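Local coordinates for alkyl hydroperoxide reductase E (Mycobacterium tuberculosis, PDB 5C04), which probably acts as a thiol-specific peroxidase that reduces hydrogen peroxide and organic hydroperoxides to water and alcohols, with mycoredoxin as the reducing partner, at residues E49-R54 with S85-P90; L40-I45 with K79-Q84. The protein carries 1 engineered substitution. One frame throughout, in Å; residues are numbered along the deposited sequence.

Contact 1 of 2, residues E49-R54 with S85-P90; sequences ELDQLR and SGFTFP
Arg54 and Ser85 make the polar join. Arg54 NH1 donates to Ser85 O over 2.7 Å with an N-H...O angle of 160°, and the carbonyl oxygen lies close to the guanidinium plane. The bend at chi3 (67°) swings the guanidinium round to Ser85 O; Arg54 CD, set by the extended chain before it, packs 3.6 Å from Gly86 O. Asp51 OD1 sits 3.3 Å from Arg54 NH1 but well out of the guanidinium plane, so this salt bridge rests on charge alone; the same oxygen is hydrogen-bonded to Gln47. Here the end of helix 75-85 meets helix 44-55 of the thioredoxin fold, and Gly86, with positive phi, closes the former with a Schellman motif before the chain runs on to strand 91-93. The apolar part is built on two phenyl rings. Phe87 puts its CZ 3.5 Å from Leu50 CB, while Asp51 OD1 reaches its rim at CE1 (3.3 Å) and Arg54 CB lies near the ring plane. Phe89 takes Leu53 CD2 over one face in a CH-pi contact, 4.2 Å from the ring centroid; Leu50 CD1 packs 4.2 Å from Phe89 CE2.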
ATOM      1  N   GLU A  49       7.154  12.863  11.185  1.00 17.81           N
ATOM      2  CA  GLU A  49       6.333  14.017  10.795  1.00 17.99           C
ATOM      3  C   GLU A  49       4.921  13.894  11.328  1.00 19.16           C
ATOM      4  O   GLU A  49       4.390  14.860  11.887  1.00 17.87           O
ATOM      5  CB  GLU A  49       6.309  14.209   9.280  1.00 18.64           C
ATOM      6  CG  GLU A  49       7.672  14.462   8.651  1.00 19.06           C
ATOM      7  CD  GLU A  49       7.535  15.061   7.267  1.00 19.69           C
ATOM      8  OE1 GLU A  49       7.016  14.338   6.391  1.00 19.16           O
ATOM      9  OE2 GLU A  49       7.882  16.271   7.060  1.00 20.66           O
ATOM     10  N   LEU A  50       4.289  12.748  11.175  1.00 17.98           N
ATOM     11  CA  LEU A  50       2.918  12.603  11.681  1.00 18.99           C
ATOM     12  C   LEU A  50       2.869  12.514  13.204  1.00 18.95           C
ATOM     13  O   LEU A  50       1.891  12.938  13.790  1.00 20.12           O
ATOM     14  CB  LEU A  50       2.174  11.463  10.986  1.00 19.43           C
ATOM     15  CG  LEU A  50       1.821  11.711   9.512  1.00 21.86           C
ATOM     16  CD1 LEU A  50       0.778  10.673   9.078  1.00 21.66           C
ATOM     17  CD2 LEU A  50       1.392  13.114   9.185  1.00 25.43           C
ATOM     18  N   ASP A  51       3.900  11.977  13.849  1.00 19.19           N
ATOM     19  CA  ASP A  51       3.956  12.000  15.319  1.00 19.24           C
ATOM     20  C   ASP A  51       4.024  13.423  15.810  1.00 21.65           C
ATOM     21  O   ASP A  51       3.357  13.748  16.814  1.00 21.02           O
ATOM     22  CB  ASP A  51       5.134  11.165  15.854  1.00 20.49           C
ATOM     23  CG  ASP A  51       4.906   9.662  15.750  1.00 21.61           C
ATOM     24  OD1 ASP A  51       3.820   9.182  15.303  1.00 21.67           O
ATOM     25  OD2 ASP A  51       5.818   8.903  16.178  1.00 21.61           O
ATOM     26  N   GLN A  52       4.800  14.284  15.159  1.00 19.75           N
ATOM     27  CA  GLN A  52       4.870  15.709  15.553  0.50 21.34           C
ATOM     28  C   GLN A  52       3.483  16.339  15.360  1.00 21.38           C
ATOM     29  O   GLN A  52       3.007  17.093  16.218  1.00 22.76           O
ATOM     30  CB  GLN A  52       5.989  16.441  14.774  0.50 21.81           C
ATOM     31  CG  GLN A  52       5.933  17.977  14.696  0.50 23.04           C
ATOM     32  CD  GLN A  52       6.645  18.726  15.807  0.50 24.32           C
ATOM     33  OE1 GLN A  52       7.419  18.168  16.574  0.50 26.23           O
ATOM     34  NE2 GLN A  52       6.336  20.005  15.923  0.50 25.63           N
ATOM     35  N   LEU A  53       2.837  16.053  14.235  1.00 20.92           N
ATOM     36  CA  LEU A  53       1.488  16.595  13.972  1.00 21.25           C
ATOM     37  C   LEU A  53       0.520  16.141  15.074  1.00 22.91           C
ATOM     38  O   LEU A  53      -0.228  16.964  15.657  1.00 23.28           O
ATOM     39  CB  LEU A  53       1.007  16.111  12.600  1.00 22.54           C
ATOM     40  CG  LEU A  53      -0.147  16.869  11.940  1.00 25.06           C
ATOM     41  CD1 LEU A  53      -0.310  16.426  10.490  1.00 26.43           C
ATOM     42  CD2 LEU A  53      -1.436  16.665  12.694  1.00 29.78           C
ATOM     43  N   ARG A  54       0.560  14.860  15.393  1.00 21.73           N
ATOM     44  CA  ARG A  54      -0.235  14.244  16.478  1.00 22.47           C
ATOM     45  C   ARG A  54      -0.012  14.975  17.805  1.00 23.70           C
ATOM     46  O   ARG A  54      -0.986  15.343  18.482  1.00 24.56           O
ATOM     47  CB  ARG A  54       0.140  12.761  16.646  1.00 22.71           C
ATOM     48  CG  ARG A  54      -0.479  12.045  17.847  1.00 23.92           C
ATOM     49  CD  ARG A  54       0.247  10.753  18.173  1.00 25.25           C
ATOM     50  NE  ARG A  54       1.601  11.020  18.655  1.00 25.70           N
ATOM     51  CZ  ARG A  54       2.600  10.144  18.751  1.00 26.98           C
ATOM     52  NH1 ARG A  54       2.481   8.890  18.321  1.00 28.54           N
ATOM     53  NH2 ARG A  54       3.767  10.552  19.229  1.00 28.28           N
ATOM     54  N   SER A  85      -0.194   4.241  16.350  1.00 22.06           N
ATOM     55  CA  SER A  85       0.480   5.523  16.548  1.00 21.51           C
ATOM     56  C   SER A  85      -0.356   6.541  17.329  1.00 21.22           C
ATOM     57  O   SER A  85       0.156   7.634  17.650  1.00 23.14           O
ATOM     58  CB  SER A  85       0.846   6.160  15.199  1.00 20.93           C
ATOM     59  OG  SER A  85       1.620   5.259  14.403  1.00 20.53           O
ATOM     60  N   GLY A  86      -1.627   6.223  17.558  1.00 22.44           N
ATOM     61  CA  GLY A  86      -2.536   7.156  18.194  1.00 23.24           C
ATOM     62  C   GLY A  86      -2.917   8.338  17.337  1.00 23.12           C
ATOM     63  O   GLY A  86      -3.112   9.473  17.876  1.00 24.78           O
ATOM     64  N   PHE A  87      -3.052   8.122  16.018  1.00 21.50           N
ATOM     65  CA  PHE A  87      -3.482   9.196  15.116  1.00 22.15           C
ATOM     66  C   PHE A  87      -5.012   9.207  15.098  1.00 23.87           C
ATOM     67  O   PHE A  87      -5.640   8.188  14.761  1.00 24.59           O
ATOM     68  CB  PHE A  87      -2.987   8.971  13.669  1.00 20.61           C
ATOM     69  CG  PHE A  87      -1.497   8.911  13.493  1.00 20.18           C
ATOM     70  CD1 PHE A  87      -0.617   9.563  14.340  1.00 19.98           C
ATOM     71  CD2 PHE A  87      -0.979   8.186  12.434  1.00 18.88           C
ATOM     72  CE1 PHE A  87       0.747   9.513  14.117  1.00 19.65           C
ATOM     73  CE2 PHE A  87       0.387   8.142  12.208  1.00 19.52           C
ATOM     74  CZ  PHE A  87       1.241   8.793  13.051  1.00 19.15           C
ATOM     75  N   THR A  88      -5.610  10.349  15.442  1.00 23.87           N
ATOM     76  CA  THR A  88      -7.073  10.498  15.376  1.00 26.30           C
ATOM     77  C   THR A  88      -7.560  11.384  14.237  1.00 24.78           C
ATOM     78  O   THR A  88      -8.773  11.526  14.031  1.00 27.47           O
ATOM     79  CB  THR A  88      -7.635  11.062  16.694  1.00 27.04           C
ATOM     80  OG1 THR A  88      -7.084  12.360  16.926  1.00 28.91           O
ATOM     81  CG2 THR A  88      -7.301  10.149  17.856  1.00 28.71           C
ATOM     82  N   PHE A  89      -6.638  12.021  13.522  1.00 23.04           N
ATOM     83  CA  PHE A  89      -6.977  12.810  12.349  1.00 22.57           C
ATOM     84  C   PHE A  89      -7.127  11.887  11.129  1.00 22.30           C
ATOM     85  O   PHE A  89      -6.697  10.720  11.189  1.00 21.52           O
ATOM     86  CB  PHE A  89      -5.920  13.912  12.107  1.00 23.56           C
ATOM     87  CG  PHE A  89      -4.487  13.403  12.079  1.00 22.48           C
ATOM     88  CD1 PHE A  89      -3.735  13.320  13.249  1.00 22.66           C
ATOM     89  CD2 PHE A  89      -3.901  12.973  10.887  1.00 22.32           C
ATOM     90  CE1 PHE A  89      -2.436  12.834  13.228  1.00 22.68           C
ATOM     91  CE2 PHE A  89      -2.592  12.483  10.872  1.00 22.90           C
ATOM     92  CZ  PHE A  89      -1.860  12.433  12.046  1.00 21.42           C
ATOM     93  N   PRO A  90      -7.689  12.395  10.012  1.00 22.22           N
ATOM     94  CA  PRO A  90      -7.856  11.546   8.831  1.00 22.90           C
ATOM     95  C   PRO A  90      -6.560  11.307   8.061  1.00 22.69           C
ATOM     96  O   PRO A  90      -5.825  12.252   7.748  1.00 21.90           O
ATOM     97  CB  PRO A  90      -8.850  12.321   7.946  1.00 24.05           C
ATOM     98  CG  PRO A  90      -9.491  13.309   8.864  1.00 25.15           C
ATOM     99  CD  PRO A  90      -8.455  13.659   9.875  1.00 23.46           C
TER

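Contact 2 of 2, residues L40-I45 with K79-Q84; sequences LAFTGI and KIWATQ
Trp81 lies with one face of its indole against the backbone of Ala41 and Phe42. Ala41 CA stands almost straight above the six-membered ring, 3.6 Å from its centroid and 8° off the normal, a CH-pi contact, while Ala41 CB rests on the fused side of the indole, 3.4 Å from Trp81 CE3. Further along the same face comes Phe42 N, 3.5 Å from Trp81 CE2. What carries the indole out from helix 75-85 to this position is its first torsion, which sets CG anti to the backbone N (chi1 -166°).

The Phe42 side chain runs the other way, back toward the helix, so the two aromatic side chains lie alongside in opposite senses. Their rings are neither stacked nor edge-to-face: the Phe42 ring and the five-membered ring of Trp81 are inclined at 52°, with Phe42 CD1 3.5 Å from Trp81 CD1. Trp81 CB adds an off-centre CH-pi contact, 4.1 Å from the Phe42 centroid. At the rim of the phenyl ring, near its plane, Ile80 CG2 lies 4.1 Å from Phe42 CZ in one of the two conformers of Ile80. Phe42 also packs on Ile80 of the second subunit, which places this edge of the contact at the dimer interface.

The indole nitrogen, NE1, is bonded to Gln47 OE1, fixing the rotation of the ring, and Phe87 packs edge-to-face against the other indole face. Leu40 to Thr43 form a type II beta turn, with Phe42 at positive phi, and Thr43 OG1 donates to Leu40 O over 2.8 Å. Thr43 is the threonine of the peroxiredoxin PxxxTxxC signature, three residues before the probable peroxidatic Cys46, so the indole packs against the turn that leads into the active-site helix and also touches Cys46 itself.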
ATOM      1  N   LEU A  40       4.976   7.116   2.830  1.00 16.56           N
ATOM      2  CA  LEU A  40       4.555   5.772   3.191  1.00 17.10           C
ATOM      3  C   LEU A  40       4.369   5.572   4.678  1.00 16.39           C
ATOM      4  O   LEU A  40       5.261   5.877   5.485  1.00 16.88           O
ATOM      5  CB  LEU A  40       5.586   4.735   2.741  1.00 18.12           C
ATOM      6  CG  LEU A  40       5.699   4.371   1.244  1.00 19.11           C
ATOM      7  CD1 LEU A  40       6.870   3.406   1.034  1.00 21.37           C
ATOM      8  CD2 LEU A  40       4.389   3.805   0.724  1.00 19.67           C
ATOM      9  N   ALA A  41       3.220   4.974   5.039  1.00 16.26           N
ATOM     10  CA  ALA A  41       3.040   4.455   6.381  1.00 15.76           C
ATOM     11  C   ALA A  41       4.192   3.558   6.805  1.00 16.96           C
ATOM     12  O   ALA A  41       4.753   2.834   5.986  1.00 16.67           O
ATOM     13  CB  ALA A  41       1.745   3.676   6.477  1.00 16.91           C
ATOM     14  N   PHE A  42       4.516   3.612   8.095  1.00 16.85           N
ATOM     15  CA  PHE A  42       5.474   2.690   8.725  1.00 19.12           C
ATOM     16  C   PHE A  42       6.871   2.894   8.178  1.00 20.58           C
ATOM     17  O   PHE A  42       7.668   1.909   8.086  1.00 23.95           O
ATOM     18  CB  PHE A  42       5.131   1.216   8.529  1.00 20.60           C
ATOM     19  CG  PHE A  42       3.758   0.821   8.942  1.00 22.32           C
ATOM     20  CD1 PHE A  42       3.396   0.750  10.274  1.00 24.41           C
ATOM     21  CD2 PHE A  42       2.840   0.416   7.970  1.00 26.16           C
ATOM     22  CE1 PHE A  42       2.110   0.315  10.635  1.00 26.33           C
ATOM     23  CE2 PHE A  42       1.570   0.002   8.338  1.00 26.46           C
ATOM     24  CZ  PHE A  42       1.222  -0.021   9.646  1.00 26.11           C
ATOM     25  N   THR A  43       7.182   4.114   7.770  1.00 18.05           N
ATOM     26  CA  THR A  43       8.552   4.509   7.493  1.00 17.07           C
ATOM     27  C   THR A  43       8.999   5.620   8.446  1.00 19.10           C
ATOM     28  O   THR A  43       8.189   6.359   9.009  1.00 17.86           O
ATOM     29  CB  THR A  43       8.776   4.910   6.014  1.00 17.39           C
ATOM     30  OG1 THR A  43       8.019   6.071   5.709  1.00 18.16           O
ATOM     31  CG2 THR A  43       8.444   3.787   5.078  1.00 17.20           C
ATOM     32  N   GLY A  44      10.306   5.756   8.622  1.00 18.38           N
ATOM     33  CA  GLY A  44      10.851   6.561   9.729  1.00 18.66           C
ATOM     34  C   GLY A  44      10.539   8.022   9.680  1.00 18.40           C
ATOM     35  O   GLY A  44      10.096   8.605  10.673  1.00 19.07           O
ATOM     36  N   ILE A  45      10.829   8.662   8.563  1.00 18.27           N
ATOM     37  CA  ILE A  45      10.606  10.093   8.458  1.00 18.36           C
ATOM     38  C   ILE A  45       9.097  10.415   8.499  1.00 18.16           C
ATOM     39  O   ILE A  45       8.673  11.322   9.219  1.00 17.55           O
ATOM     40  CB  ILE A  45      11.293  10.740   7.247  1.00 20.59           C
ATOM     41  CG1 ILE A  45      12.817  10.577   7.381  1.00 23.65           C
ATOM     42  CG2 ILE A  45      10.899  12.200   7.127  1.00 21.04           C
ATOM     43  CD1 ILE A  45      13.543  11.036   6.137  1.00 27.07           C
ATOM     44  N   LYS A  79      -5.358   2.312   8.857  1.00 20.80           N
ATOM     45  CA  LYS A  79      -6.050   1.998  10.101  1.00 22.69           C
ATOM     46  C   LYS A  79      -5.120   1.427  11.165  1.00 22.19           C
ATOM     47  O   LYS A  79      -5.115   1.888  12.328  1.00 23.01           O
ATOM     48  CB  LYS A  79      -7.230   1.051   9.859  1.00 24.51           C
ATOM     49  CG  LYS A  79      -8.033   0.715  11.120  1.00 27.08           C
ATOM     50  CD  LYS A  79      -8.566   1.960  11.815  1.00 29.38           C
ATOM     51  CE  LYS A  79      -9.576   1.622  12.897  1.00 32.23           C
ATOM     52  NZ  LYS A  79      -9.997   2.846  13.635  1.00 33.01           N
ATOM     53  N   ILE A  80      -4.317   0.429  10.811  1.00 20.97           N
ATOM     54  CA  ILE A  80      -3.364  -0.152  11.750  0.70 22.41           C
ATOM     55  C   ILE A  80      -2.317   0.889  12.189  1.00 20.35           C
ATOM     56  O   ILE A  80      -1.947   1.018  13.354  1.00 20.49           O
ATOM     57  CB  ILE A  80      -2.677  -1.403  11.148  0.70 24.09           C
ATOM     58  CG1 ILE A  80      -3.700  -2.523  10.902  0.70 26.52           C
ATOM     59  CG2 ILE A  80      -1.528  -1.857  12.032  0.70 24.73           C
ATOM     60  CD1 ILE A  80      -4.416  -3.034  12.133  0.70 28.27           C
ATOM     61  N   TRP A  81      -1.795   1.647  11.227  1.00 18.82           N
ATOM     62  CA  TRP A  81      -0.772   2.639  11.523  1.00 18.11           C
ATOM     63  C   TRP A  81      -1.335   3.690  12.489  1.00 18.18           C
ATOM     64  O   TRP A  81      -0.687   4.050  13.478  1.00 19.40           O
ATOM     65  CB  TRP A  81      -0.284   3.294  10.238  1.00 18.40           C
ATOM     66  CG  TRP A  81       0.988   4.082  10.396  1.00 17.86           C
ATOM     67  CD1 TRP A  81       2.040   3.812  11.223  1.00 17.76           C
ATOM     68  CD2 TRP A  81       1.341   5.281   9.691  1.00 17.42           C
ATOM     69  NE1 TRP A  81       3.032   4.751  11.067  1.00 18.63           N
ATOM     70  CE2 TRP A  81       2.629   5.666  10.129  1.00 17.22           C
ATOM     71  CE3 TRP A  81       0.705   6.036   8.722  1.00 17.85           C
ATOM     72  CZ2 TRP A  81       3.278   6.789   9.631  1.00 17.35           C
ATOM     73  CZ3 TRP A  81       1.349   7.168   8.228  1.00 18.25           C
ATOM     74  CH2 TRP A  81       2.622   7.532   8.687  1.00 18.35           C
ATOM     75  N   ALA A  82      -2.556   4.147  12.207  1.00 19.68           N
ATOM     76  CA  ALA A  82      -3.203   5.149  13.054  1.00 20.53           C
ATOM     77  C   ALA A  82      -3.507   4.614  14.443  1.00 21.67           C
ATOM     78  O   ALA A  82      -3.266   5.325  15.449  1.00 22.28           O
ATOM     79  CB  ALA A  82      -4.489   5.650  12.420  1.00 21.44           C
ATOM     80  N   THR A  83      -3.995   3.387  14.522  1.00 23.13           N
ATOM     81  CA  THR A  83      -4.268   2.779  15.834  1.00 24.71           C
ATOM     82  C   THR A  83      -2.992   2.633  16.660  1.00 25.05           C
ATOM     83  O   THR A  83      -2.943   3.025  17.834  1.00 26.71           O
ATOM     84  CB  THR A  83      -4.976   1.431  15.689  1.00 26.82           C
ATOM     85  OG1 THR A  83      -6.223   1.649  15.036  1.00 28.78           O
ATOM     86  CG2 THR A  83      -5.186   0.786  17.059  1.00 28.95           C
ATOM     87  N   GLN A  84      -1.937   2.088  16.063  1.00 24.05           N
ATOM     88  CA  GLN A  84      -0.700   1.874  16.789  1.00 25.36           C
ATOM     89  C   GLN A  84       0.025   3.185  17.138  1.00 24.04           C
ATOM     90  O   GLN A  84       0.774   3.259  18.124  1.00 27.61           O
ATOM     91  CB  GLN A  84       0.178   0.891  15.998  1.00 26.76           C
ATOM     92  CG  GLN A  84      -0.459  -0.490  15.920  1.00 27.93           C
ATOM     93  CD  GLN A  84       0.376  -1.534  15.202  1.00 29.36           C
ATOM     94  OE1 GLN A  84       1.525  -1.293  14.816  1.00 29.84           O
ATOM     95  NE2 GLN A  84      -0.195  -2.723  15.054  1.00 29.74           N
TER

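In the fold
The centres of contacts 1 and 2 are about 9 Å apart, on the same side of the chain's centre. Their segments alternate along the chain: 40-45, 49-54, 79-84, 85-90. The turn leading into helix 44-55 makes one side of contact 2 and the later part of that helix one side of contact 1, while helix 75-85 and its exit loop form the other side. Between these two helices the chain passes through strand 65-71 of the central sheet. The contacts meet directly where Leu50 CD1 packs on Trp81 CZ3 and Phe87 N probably bonds to Ala82 O. Together they form continuous packing beside Cys46, reaching the dimer interface at the contact 2 end.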